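Local atomic coordinates of structural protein ORF131 (Acidianus two-tailed virus, PDB entry 3FAJ), a protein that forms part of the virion of an archaeal virus and, as a structural protein of the RIP/P131 family, may also bind DNA. Residues 45-49 and 50-54. Sequence-based numbering, arbitrary orientation.
Sequences GQLGY and PEVTL
A type VIa turn, residues 48-51, leads into helix 51-66: the Tyr49-Pro50 peptide bond is cis, Pro50 sits at the N-cap position, and Gly48 and Glu51 bond to each other just across it. The amide of Gly48 donates to Glu51 OE1, N to OE1 3.0 Å and close to straight (161°). OE1 receives it on its anti side, from 25° out of the carboxylate plane. The acid reaches back because its CG stands anti to the backbone N (chi1 169°) and the chain beyond is extended. The same carboxylate lies against the Leu47 side chain, Leu47 CG 3.8 Å from Glu51 CD, the two side chains crossing at about a right angle. Glu51 OE2 goes to a salt bridge with Lys55, one turn further along the helix. A second tie runs the other way, from Val52 N to Gly48 O at 2.9 Å. The cis geometry folds the ring of Tyr49 over the proline, with Pro50 CA in CH-pi contact 3.7 Å from the ring centroid. Val52 CG1 meets the edge of the same ring at Tyr49 CD1, while Thr53 OG1 approaches Tyr49 CE1 obliquely at 3.6 Å. Thr53 OG1, set between its backbone N and carbonyl carbon, donates to Pro50 O at 3.1 Å; the same carbonyl accepts Leu54 N. Leu47 CD2 touches Val52 CG2 at 4.1 Å. The turn follows the Schellman motif at Gly45 that ends helix 31-43, against which Leu47 and Val52 pack through Ile38, Met41 and Phe42. Tyr49 and Thr53 rest on helix 69-86, and the backbone of Tyr49 pairs with Gln99 of antiparallel strand 99-100.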
loop_
_atom_site.group_PDB
_atom_site.type_symbol
_atom_site.label_atom_id
_atom_site.label_comp_id
_atom_site.label_asym_id
_atom_site.label_seq_id
_atom_site.Cartn_x
_atom_site.Cartn_y
_atom_site.Cartn_z
ATOM N N GLY A 45 -11.996 -4.723 -3.559
ATOM C CA GLY A 45 -12.592 -4.179 -4.760
ATOM C C GLY A 45 -13.223 -2.821 -4.538
ATOM O O GLY A 45 -13.877 -2.304 -5.425
ATOM N N GLN A 46 -13.033 -2.252 -3.480
ATOM C CA GLN A 46 -13.654 -0.999 -3.057
ATOM C C GLN A 46 -13.039 0.216 -3.752
ATOM O O GLN A 46 -13.688 1.253 -3.900
ATOM C CB GLN A 46 -13.535 -0.816 -1.543
ATOM C CG GLN A 46 -14.341 -1.823 -0.727
ATOM C CD GLN A 46 -14.119 -1.628 0.764
ATOM O OE1 GLN A 46 -13.075 -1.103 1.166
ATOM N NE2 GLN A 46 -15.144 -1.990 1.583
ATOM N N LEU A 47 -11.781 0.079 -4.163
ATOM C CA LEU A 47 -10.982 1.143 -4.770
ATOM C C LEU A 47 -10.788 0.888 -6.247
ATOM O O LEU A 47 -10.889 -0.246 -6.723
ATOM C CB LEU A 47 -9.613 1.200 -4.110
ATOM C CG LEU A 47 -9.376 2.134 -2.935
ATOM C CD1 LEU A 47 -10.590 2.391 -2.038
ATOM C CD2 LEU A 47 -8.138 1.642 -2.177
ATOM N N GLY A 48 -10.515 1.946 -6.980
ATOM C CA GLY A 48 -10.251 1.804 -8.390
ATOM C C GLY A 48 -8.811 2.170 -8.663
ATOM O O GLY A 48 -8.020 2.406 -7.732
ATOM N N TYR A 49 -8.470 2.176 -9.945
ATOM C CA TYR A 49 -7.155 2.597 -10.387
ATOM C C TYR A 49 -7.378 3.821 -11.246
ATOM O O TYR A 49 -8.273 3.818 -12.092
ATOM C CB TYR A 49 -6.455 1.497 -11.191
ATOM C CG TYR A 49 -5.044 1.850 -11.606
ATOM C CD1 TYR A 49 -3.973 1.686 -10.717
ATOM C CD2 TYR A 49 -4.776 2.354 -12.884
ATOM C CE1 TYR A 49 -2.665 2.017 -11.100
ATOM C CE2 TYR A 49 -3.462 2.684 -13.268
ATOM C CZ TYR A 49 -2.417 2.501 -12.359
ATOM O OH TYR A 49 -1.122 2.835 -12.714
ATOM N N PRO A 50 -6.556 4.864 -11.055
ATOM C CA PRO A 50 -5.378 4.994 -10.187
ATOM C C PRO A 50 -5.616 5.410 -8.731
ATOM O O PRO A 50 -4.642 5.662 -8.030
ATOM C CB PRO A 50 -4.571 6.090 -10.894
ATOM C CG PRO A 50 -5.625 6.988 -11.421
ATOM C CD PRO A 50 -6.757 6.074 -11.876
ATOM N N GLU A 51 -6.869 5.479 -8.278
ATOM C CA GLU A 51 -7.163 5.858 -6.877
ATOM C C GLU A 51 -6.263 5.146 -5.868
ATOM O O GLU A 51 -5.702 5.777 -4.967
ATOM C CB GLU A 51 -8.638 5.589 -6.525
ATOM C CG GLU A 51 -8.980 5.711 -5.027
ATOM C CD GLU A 51 -10.425 5.324 -4.694
ATOM O OE1 GLU A 51 -11.036 4.516 -5.431
ATOM O OE2 GLU A 51 -10.959 5.830 -3.679
ATOM N N VAL A 52 -6.105 3.839 -6.040
ATOM C CA VAL A 52 -5.344 3.066 -5.072
ATOM C C VAL A 52 -3.903 3.539 -4.997
ATOM O O VAL A 52 -3.390 3.738 -3.886
ATOM C CB VAL A 52 -5.426 1.526 -5.315
ATOM C CG1 VAL A 52 -4.937 1.126 -6.710
ATOM C CG2 VAL A 52 -4.645 0.756 -4.199
ATOM N N THR A 53 -3.250 3.741 -6.150
ATOM C CA THR A 53 -1.831 4.125 -6.103
ATOM C C THR A 53 -1.609 5.577 -5.697
ATOM O O THR A 53 -0.612 5.880 -5.035
ATOM C CB THR A 53 -1.101 3.814 -7.404
ATOM O OG1 THR A 53 -1.869 4.320 -8.491
ATOM C CG2 THR A 53 -0.917 2.285 -7.532
ATOM N N LEU A 54 -2.537 6.457 -6.066
ATOM C CA LEU A 54 -2.443 7.869 -5.664
ATOM C C LEU A 54 -2.569 7.969 -4.138
ATOM O O LEU A 54 -1.815 8.712 -3.494
ATOM C CB LEU A 54 -3.539 8.689 -6.341
ATOM C CG LEU A 54 -3.401 8.842 -7.866
ATOM C CD1 LEU A 54 -4.703 9.369 -8.463
ATOM C CD2 LEU A 54 -2.219 9.757 -8.214
#